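PDB 2O8R: polyphosphate kinase from Porphyromonas gingivalis, which probably catalyses the reversible transfer of the terminal phosphate of ATP to a growing chain of inorganic polyphosphate, with magnesium as cofactor. Local coordinates for residues 272-277 with 297-302; 372-377 with 401-406; 389-394 with 425-430. The protein carries 3 engineered substitutions. All blocks are in the same frame, centred on the assembly; numbering follows the deposited sequence.

Interaction 1: 272-277 with 297-302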
loop_
_atom_site.group_PDB
_atom_site.type_symbol
_atom_site.label_atom_id
_atom_site.label_comp_id
_atom_site.label_asym_id
_atom_site.label_seq_id
_atom_site.Cartn_x
_atom_site.Cartn_y
_atom_site.Cartn_z
ATOM N N ASP A 272 -31.489 3.962 0.735
ATOM C CA ASP A 272 -32.431 2.860 0.829
ATOM C C ASP A 272 -33.859 3.386 0.706
ATOM O O ASP A 272 -34.318 4.169 1.531
ATOM C CB ASP A 272 -32.186 2.112 2.149
ATOM C CG ASP A 272 -33.429 1.450 2.710
ATOM O OD1 ASP A 272 -34.168 0.771 1.961
ATOM O OD2 ASP A 272 -33.646 1.597 3.929
ATOM N N GLY A 273 -34.545 2.933 -0.340
ATOM C CA GLY A 273 -35.852 3.457 -0.749
ATOM C C GLY A 273 -36.985 3.478 0.265
ATOM O O GLY A 273 -37.968 4.196 0.078
ATOM N N ARG A 274 -36.850 2.702 1.340
ATOM C CA ARG A 274 -37.816 2.723 2.436
ATOM C C ARG A 274 -37.776 4.054 3.189
ATOM O O ARG A 274 -38.616 4.296 4.051
ATOM C CB ARG A 274 -37.541 1.585 3.430
ATOM C CG ARG A 274 -37.720 0.182 2.885
ATOM C CD ARG A 274 -37.048 -0.861 3.780
ATOM N NE ARG A 274 -37.961 -1.455 4.758
ATOM C CZ ARG A 274 -38.616 -2.605 4.584
ATOM N NH1 ARG A 274 -38.467 -3.300 3.460
ATOM N NH2 ARG A 274 -39.421 -3.065 5.539
HETATM N N MSE A 275 -36.802 4.906 2.866
HETATM C CA MSE A 275 -36.580 6.148 3.596
HETATM C C MSE A 275 -37.627 7.182 3.236
HETATM O O MSE A 275 -37.809 7.484 2.055
HETATM C CB MSE A 275 -35.204 6.712 3.275
HETATM C CG MSE A 275 -34.551 7.423 4.430
HETATM SE SE MSE A 275 -33.003 8.474 3.901
HETATM C CE MSE A 275 -31.962 8.428 5.516
ATOM N N PRO A 276 -38.337 7.712 4.250
ATOM C CA PRO A 276 -39.262 8.837 4.076
ATOM C C PRO A 276 -38.524 10.110 3.666
ATOM O O PRO A 276 -37.349 10.274 3.993
ATOM C CB PRO A 276 -39.875 9.006 5.472
ATOM C CG PRO A 276 -39.648 7.694 6.156
ATOM C CD PRO A 276 -38.327 7.229 5.643
ATOM N N ASP A 277 -39.207 11.001 2.952
ATOM C CA ASP A 277 -38.559 12.212 2.431
ATOM C C ASP A 277 -38.264 13.243 3.514
ATOM O O ASP A 277 -37.366 14.072 3.349
ATOM C CB ASP A 277 -39.380 12.847 1.304
ATOM C CG ASP A 277 -39.807 11.840 0.258
ATOM O OD1 ASP A 277 -40.545 10.894 0.609
ATOM O OD2 ASP A 277 -39.415 11.997 -0.917
ATOM N N SER A 297 -32.751 3.660 -3.825
ATOM C CA SER A 297 -32.359 2.350 -4.304
ATOM C C SER A 297 -32.628 1.277 -3.258
ATOM O O SER A 297 -33.415 1.478 -2.331
ATOM C CB SER A 297 -30.886 2.343 -4.692
ATOM O OG SER A 297 -30.088 2.433 -3.536
ATOM N N GLY A 298 -31.956 0.141 -3.418
ATOM C CA GLY A 298 -32.184 -1.027 -2.585
ATOM C C GLY A 298 -31.638 -0.905 -1.183
ATOM O O GLY A 298 -31.200 0.164 -0.751
ATOM N N ASN A 299 -31.656 -2.022 -0.473
ATOM C CA ASN A 299 -31.414 -2.020 0.962
ATOM C C ASN A 299 -29.941 -2.025 1.385
ATOM O O ASN A 299 -29.625 -1.700 2.534
ATOM C CB ASN A 299 -32.142 -3.198 1.586
ATOM C CG ASN A 299 -32.424 -2.984 3.027
ATOM O OD1 ASN A 299 -31.699 -3.481 3.883
ATOM N ND2 ASN A 299 -33.476 -2.224 3.320
ATOM N N TYR A 300 -29.054 -2.408 0.461
ATOM C CA TYR A 300 -27.602 -2.342 0.678
ATOM C C TYR A 300 -26.937 -1.509 -0.407
ATOM O O TYR A 300 -27.199 -1.715 -1.591
ATOM C CB TYR A 300 -26.976 -3.739 0.717
ATOM C CG TYR A 300 -27.552 -4.605 1.797
ATOM C CD1 TYR A 300 -27.084 -4.519 3.104
ATOM C CD2 TYR A 300 -28.586 -5.498 1.520
ATOM C CE1 TYR A 300 -27.628 -5.313 4.114
ATOM C CE2 TYR A 300 -29.134 -6.290 2.515
ATOM C CZ TYR A 300 -28.648 -6.198 3.809
ATOM O OH TYR A 300 -29.189 -6.987 4.792
ATOM N N VAL A 301 -26.088 -0.567 0.003
ATOM C CA VAL A 301 -25.400 0.309 -0.939
ATOM C C VAL A 301 -23.885 0.090 -0.953
ATOM O O VAL A 301 -23.331 -0.623 -0.111
ATOM C CB VAL A 301 -25.702 1.809 -0.677
ATOM C CG1 VAL A 301 -27.204 2.077 -0.741
ATOM C CG2 VAL A 301 -25.126 2.267 0.649
ATOM N N ASN A 302 -23.227 0.719 -1.918
ATOM C CA ASN A 302 -21.786 0.591 -2.103
ATOM C C ASN A 302 -21.378 -0.851 -2.348
ATOM O O ASN A 302 -20.405 -1.343 -1.780
ATOM C CB ASN A 302 -21.034 1.153 -0.909
ATOM C CG ASN A 302 -19.791 1.875 -1.310
ATOM O OD1 ASN A 302 -19.845 3.037 -1.723
ATOM N ND2 ASN A 302 -18.649 1.207 -1.182
#

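Interaction 2: 372-377 with 401-406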
loop_
_atom_site.group_PDB
_atom_site.type_symbol
_atom_site.label_atom_id
_atom_site.label_comp_id
_atom_site.label_asym_id
_atom_site.label_seq_id
_atom_site.Cartn_x
_atom_site.Cartn_y
_atom_site.Cartn_z
ATOM N N GLU A 372 21.811 2.204 -23.699
ATOM C CA GLU A 372 20.671 2.776 -23.000
ATOM C C GLU A 372 19.339 2.035 -23.057
ATOM O O GLU A 372 19.086 1.241 -23.955
ATOM C CB GLU A 372 20.499 4.261 -23.336
ATOM C CG GLU A 372 20.132 4.603 -24.740
ATOM C CD GLU A 372 19.712 6.067 -24.877
ATOM O OE1 GLU A 372 19.803 6.619 -25.997
ATOM O OE2 GLU A 372 19.286 6.668 -23.865
ATOM N N ILE A 373 18.513 2.291 -22.045
ATOM C CA ILE A 373 17.161 1.764 -21.945
ATOM C C ILE A 373 16.206 2.931 -21.752
ATOM O O ILE A 373 16.454 3.827 -20.945
ATOM C CB ILE A 373 17.013 0.832 -20.754
ATOM C CG1 ILE A 373 18.076 -0.265 -20.799
ATOM C CG2 ILE A 373 15.631 0.238 -20.719
ATOM C CD1 ILE A 373 18.129 -1.119 -19.545
ATOM N N ARG A 374 15.127 2.936 -22.523
ATOM C CA ARG A 374 14.150 4.018 -22.478
ATOM C C ARG A 374 12.766 3.414 -22.539
ATOM O O ARG A 374 12.499 2.560 -23.390
ATOM C CB ARG A 374 14.354 4.960 -23.658
ATOM C CG ARG A 374 15.782 5.437 -23.792
ATOM C CD ARG A 374 16.071 6.026 -25.150
ATOM N NE ARG A 374 15.464 7.340 -25.361
ATOM C CZ ARG A 374 15.809 8.451 -24.720
ATOM N NH1 ARG A 374 16.751 8.427 -23.784
ATOM N NH2 ARG A 374 15.201 9.592 -25.011
ATOM N N LEU A 375 11.892 3.828 -21.626
ATOM C CA LEU A 375 10.510 3.345 -21.656
ATOM C C LEU A 375 9.434 4.338 -21.177
ATOM O O LEU A 375 9.705 5.349 -20.507
ATOM C CB LEU A 375 10.380 2.005 -20.923
ATOM C CG LEU A 375 9.871 1.977 -19.483
ATOM C CD1 LEU A 375 9.444 0.565 -19.110
ATOM C CD2 LEU A 375 10.938 2.480 -18.559
ATOM N N THR A 376 8.199 4.034 -21.540
ATOM C CA THR A 376 7.091 4.826 -21.081
ATOM C C THR A 376 6.460 4.115 -19.884
ATOM O O THR A 376 6.618 2.911 -19.737
ATOM C CB THR A 376 6.089 5.066 -22.219
ATOM O OG1 THR A 376 5.746 3.816 -22.824
ATOM C CG2 THR A 376 6.707 5.948 -23.284
ATOM N N GLN A 377 5.781 4.871 -19.022
ATOM C CA GLN A 377 5.108 4.349 -17.825
ATOM C C GLN A 377 3.918 5.252 -17.493
ATOM O O GLN A 377 4.056 6.481 -17.522
ATOM C CB GLN A 377 6.079 4.353 -16.640
ATOM C CG GLN A 377 6.750 3.021 -16.334
ATOM C CD GLN A 377 6.117 2.282 -15.159
ATOM O OE1 GLN A 377 6.690 1.325 -14.632
ATOM N NE2 GLN A 377 4.934 2.726 -14.740
ATOM N N SER A 401 16.087 6.299 -19.142
ATOM C CA SER A 401 15.043 7.333 -19.135
ATOM C C SER A 401 13.651 6.734 -18.988
ATOM O O SER A 401 13.347 5.717 -19.609
ATOM C CB SER A 401 15.079 8.146 -20.422
ATOM O OG SER A 401 16.319 7.976 -21.074
ATOM N N VAL A 402 12.809 7.363 -18.168
ATOM C CA VAL A 402 11.404 6.954 -18.044
ATOM C C VAL A 402 10.474 8.130 -18.326
ATOM O O VAL A 402 10.494 9.130 -17.602
ATOM C CB VAL A 402 11.079 6.397 -16.653
ATOM C CG1 VAL A 402 9.622 5.982 -16.565
ATOM C CG2 VAL A 402 11.975 5.232 -16.305
ATOM N N PHE A 403 9.666 7.999 -19.380
ATOM C CA PHE A 403 8.715 9.034 -19.782
ATOM C C PHE A 403 7.373 8.704 -19.229
ATOM O O PHE A 403 6.787 7.689 -19.605
ATOM C CB PHE A 403 8.637 9.154 -21.304
ATOM C CG PHE A 403 9.882 9.704 -21.913
ATOM C CD1 PHE A 403 9.989 11.051 -22.193
ATOM C CD2 PHE A 403 10.970 8.880 -22.157
ATOM C CE1 PHE A 403 11.161 11.566 -22.727
ATOM C CE2 PHE A 403 12.136 9.389 -22.685
ATOM C CZ PHE A 403 12.232 10.733 -22.973
ATOM N N VAL A 404 6.893 9.568 -18.338
ATOM C CA VAL A 404 5.681 9.312 -17.561
ATOM C C VAL A 404 4.562 10.271 -17.955
ATOM O O VAL A 404 4.718 11.501 -17.856
ATOM C CB VAL A 404 5.935 9.462 -16.037
ATOM C CG1 VAL A 404 4.734 8.980 -15.247
ATOM C CG2 VAL A 404 7.188 8.717 -15.607
ATOM N N GLU A 405 3.427 9.706 -18.364
ATOM C CA GLU A 405 2.307 10.499 -18.884
ATOM C C GLU A 405 1.478 11.278 -17.856
ATOM O O GLU A 405 0.513 11.946 -18.231
ATOM C CB GLU A 405 1.372 9.636 -19.731
ATOM C CG GLU A 405 0.784 8.424 -19.026
ATOM C CD GLU A 405 -0.339 7.757 -19.819
ATOM O OE1 GLU A 405 -1.420 8.371 -19.970
ATOM O OE2 GLU A 405 -0.148 6.607 -20.275
ATOM N N LEU A 406 1.846 11.209 -16.578
ATOM C CA LEU A 406 1.014 11.818 -15.547
ATOM C C LEU A 406 1.203 13.333 -15.374
ATOM O O LEU A 406 1.934 13.973 -16.140
ATOM C CB LEU A 406 1.105 11.066 -14.219
ATOM C CG LEU A 406 -0.301 10.927 -13.622
ATOM C CD1 LEU A 406 -1.084 9.784 -14.286
ATOM C CD2 LEU A 406 -0.285 10.827 -12.093
HETATM O O HOH W 1 18.150 6.434 -21.703
#

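Interaction 3: 389-394 with 425-430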
loop_
_atom_site.group_PDB
_atom_site.type_symbol
_atom_site.label_atom_id
_atom_site.label_comp_id
_atom_site.label_asym_id
_atom_site.label_seq_id
_atom_site.Cartn_x
_atom_site.Cartn_y
_atom_site.Cartn_z
ATOM N N ALA A 389 14.692 -3.680 -12.137
ATOM C CA ALA A 389 15.580 -4.001 -13.251
ATOM C C ALA A 389 16.194 -2.723 -13.803
ATOM O O ALA A 389 17.377 -2.690 -14.115
ATOM C CB ALA A 389 14.846 -4.765 -14.341
ATOM N N LEU A 390 15.388 -1.669 -13.895
ATOM C CA LEU A 390 15.863 -0.384 -14.398
ATOM C C LEU A 390 16.882 0.254 -13.461
ATOM O O LEU A 390 17.875 0.805 -13.915
ATOM C CB LEU A 390 14.695 0.577 -14.622
ATOM C CG LEU A 390 13.738 0.247 -15.767
ATOM C CD1 LEU A 390 12.545 1.134 -15.645
ATOM C CD2 LEU A 390 14.380 0.399 -17.147
ATOM N N GLU A 391 16.630 0.183 -12.156
ATOM C CA GLU A 391 17.567 0.702 -11.163
ATOM C C GLU A 391 18.933 0.025 -11.293
ATOM O O GLU A 391 19.959 0.705 -11.366
ATOM C CB GLU A 391 17.018 0.546 -9.743
ATOM C CG GLU A 391 16.000 1.614 -9.350
ATOM C CD GLU A 391 15.770 1.720 -7.847
ATOM O OE1 GLU A 391 16.595 1.192 -7.069
ATOM O OE2 GLU A 391 14.763 2.343 -7.442
ATOM N N ALA A 392 18.930 -1.307 -11.352
ATOM C CA ALA A 392 20.140 -2.088 -11.615
ATOM C C ALA A 392 20.912 -1.566 -12.829
ATOM O O ALA A 392 22.138 -1.421 -12.785
ATOM C CB ALA A 392 19.786 -3.570 -11.814
ATOM N N ALA A 393 20.185 -1.279 -13.905
ATOM C CA ALA A 393 20.794 -0.846 -15.148
ATOM C C ALA A 393 21.434 0.521 -14.993
ATOM O O ALA A 393 22.549 0.742 -15.465
ATOM C CB ALA A 393 19.770 -0.827 -16.255
ATOM N N ALA A 394 20.731 1.428 -14.319
ATOM C CA ALA A 394 21.224 2.791 -14.112
ATOM C C ALA A 394 22.438 2.798 -13.193
ATOM O O ALA A 394 23.344 3.619 -13.350
ATOM C CB ALA A 394 20.135 3.675 -13.557
ATOM N N SER A 425 19.598 6.388 -8.201
ATOM C CA SER A 425 20.133 5.201 -8.858
ATOM C C SER A 425 20.722 5.563 -10.209
ATOM O O SER A 425 21.478 4.778 -10.785
ATOM C CB SER A 425 19.059 4.126 -9.019
ATOM O OG SER A 425 18.466 3.816 -7.770
ATOM N N GLY A 426 20.371 6.749 -10.710
ATOM C CA GLY A 426 20.897 7.237 -11.978
ATOM C C GLY A 426 19.861 7.338 -13.072
ATOM O O GLY A 426 20.147 7.886 -14.143
ATOM N N ILE A 427 18.665 6.802 -12.809
ATOM C CA ILE A 427 17.527 6.901 -13.737
ATOM C C ILE A 427 17.083 8.357 -13.938
ATOM O O ILE A 427 17.187 9.172 -13.020
ATOM C CB ILE A 427 16.308 6.106 -13.226
ATOM C CG1 ILE A 427 16.659 4.635 -12.968
ATOM C CG2 ILE A 427 15.177 6.216 -14.192
ATOM C CD1 ILE A 427 15.535 3.844 -12.274
ATOM N N ARG A 428 16.615 8.680 -15.140
ATOM C CA ARG A 428 16.032 9.990 -15.414
ATOM C C ARG A 428 14.529 9.851 -15.638
ATOM O O ARG A 428 14.069 8.929 -16.333
ATOM C CB ARG A 428 16.665 10.630 -16.644
ATOM C CG ARG A 428 18.110 11.023 -16.473
ATOM C CD ARG A 428 18.651 11.715 -17.712
ATOM N NE ARG A 428 17.693 12.631 -18.335
ATOM C CZ ARG A 428 17.352 12.581 -19.621
ATOM N NH1 ARG A 428 17.908 11.670 -20.409
ATOM N NH2 ARG A 428 16.475 13.444 -20.130
ATOM N N ILE A 429 13.763 10.767 -15.056
ATOM C CA ILE A 429 12.309 10.715 -15.173
ATOM C C ILE A 429 11.825 12.008 -15.793
ATOM O O ILE A 429 11.981 13.075 -15.197
ATOM C CB ILE A 429 11.607 10.484 -13.800
ATOM C CG1 ILE A 429 12.047 9.141 -13.207
ATOM C CG2 ILE A 429 10.123 10.513 -13.975
ATOM C CD1 ILE A 429 11.808 8.987 -11.732
ATOM N N VAL A 430 11.260 11.926 -16.995
ATOM C CA VAL A 430 10.694 13.114 -17.609
ATOM C C VAL A 430 9.180 13.023 -17.794
ATOM O O VAL A 430 8.643 11.997 -18.232
ATOM C CB VAL A 430 11.482 13.608 -18.876
ATOM C CG1 VAL A 430 12.782 12.800 -19.106
ATOM C CG2 VAL A 430 10.587 13.695 -20.117
#

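Interaction 1: 272-277 with 297-302
The carboxylate of D272 and the carboxamide of N299 run alongside each other in the same direction, but their planes are turned 69° apart. That mismatch fits the weakness of their one polar link: N299 ND2 reaches D272 OD1 over 3.4 Å with only 125° at the hydrogen. The same OD1 also receives the backbone N of R274, again weakly, closing an Asx turn laid over the type I turn D272–M275. With CG swung anti to the backbone N (chi1 151°), D272 can thus serve both its own turn and the neighbouring loop. R274 adds its aliphatic part, CD lying 3.9 Å from N299 ND2, while its guanidinium stands almost perpendicular to that amide.

The firmer tie is between main chains. G273 N donates to S297 O at 2.7 Å, and D272 CA makes a CA-H...O contact to G298 O at 3.4 Å, so the parallel pairing of D272 with S297 is the last rung before the two chains part.

Strand 294-297 is one of the two edge strands of its mixed sheet within this chain and lies beside strand 268-272, whose other neighbour is strand 225-235. Helix 83-112 packs against the later segment, touching S297 through D95 and N299 through Y103.

Interaction 2: 372-377 with 401-406
R374, L375, T376 and Q377 pair in parallel register with S401, V402, F403 and V404, joining the two strands of a beta-alpha-beta unit (strand 370-377, helix 385-395, strand 399-404) in the first phospholipase D-like C-terminal domain. The strand axes approach to 4.6 Å at an angle of 22°.

Main-chain hydrogen bonds carry the pairing. I373 O accepts from S401 N, S401 O from L375 N, L375 O from F403 N at 2.9 Å, and F403 O from Q377 N. The ladder ends in a weak bond from E405 N to Q377 O (3.4 Å), where the second strand gives way to loop. CA-H...O contacts run between these rungs, as from V404 CA to Q377 O.

On the face carrying L375, Q377, V402 and V404 the contacts are apolar; L375 and Q377 also touch L390 and I387 of helix 385-395. L375 and V402 lie side by side, CD2 to CG2 at 3.7 Å, while V402 CG1, anti to its own backbone N (chi1 -180°), meets Q377 CB at 3.9 Å.

The other face, with R374, T376, S401 and F403, mixes polar groups with an aromatic ring. T376 OG1 is hydrogen-bonded to A440 O and T442 N, at the start of the adjacent antiparallel strand 442-447. Beyond the strand end, the E405 side chain lies about 4 Å from that of H439, the predicted phosphohistidine.

R374 is held by a salt bridge from NH1 to E372 OE2 (3.1 Å), met from above the carboxylate plane. Its guanidinium and the F403 ring are turned 68° apart: F403 CE2 lies over the guanidinium face, and R374 NH2 stands at the ring edge, 3.8 Å from F403 CZ.

Interaction 3: 389-394 with 425-430
The E391 carboxylate turns one face to S425, whose OG lies 3.4 Å from E391 CD, almost straight above the plane. At the other end of the group, OE2 forms a salt bridge with R421 NE. S425 OG itself has its main partner in R421 O, so both polar ends are anchored to the same residue of helix 416-425. Two peptide groups are also covered on a face. The I427 CD1 methyl sits above the L390–E391 peptide, 3.8 Å from E391 N, and the A394 CB methyl sits above the G426–I427 peptide, 3.5 Å from I427 N.

These approaches bring helix 385-395 against the junction between helix 416-425 and strand 428-431. The junction belongs to the next beta-alpha-beta unit, strand 399-404, helix 416-425, strand 428-431, and helix 385-395 of the preceding unit packs on it. It is a Schellman motif: G426 leaves the helix with positive phi (113°), and the chain runs on toward strand 428-431. A394 CA and G426 CA come within 4.9 Å here, the shortest CA-CA distance between the two segments.

I427 and A394 carry the apolar packing. I427 CG1 is anti to the carbonyl carbon (chi1 -56°) and chi2 is extended, which carries CD1 across to the helix. There the side chain crosses E391 at about a right angle, CD1 meeting E391 CG at 3.7 Å, while CG1 packs on A394 CB at the same distance. L390 CB borders CD1 more loosely, at 4.1 Å. V400 of strand 399-404 touches both A394 and I427, and M422 of helix 416-425 touches both E391 and I427.

Interaction 1 stands apart at the surface of the middle domain, about 47 Å and 52 Å between centres from interactions 2 and 3, on the opposite side of the chain's centre. The other two belong to one unit, their centres about 10 Å apart: 401-406 and 425-430 contain neighbouring parallel strands, and helix 385-395 covers the sheet where L390 CD1 meets L375 CD2 at 3.6 Å. Chemistry follows place. Interaction 2, the buried one, is a regular main-chain ladder with a hydrophobic face; interaction 3, partly buried, relies on methyl and side-chain packing of a helix; interaction 1 has a single good main-chain bond and weak polar links.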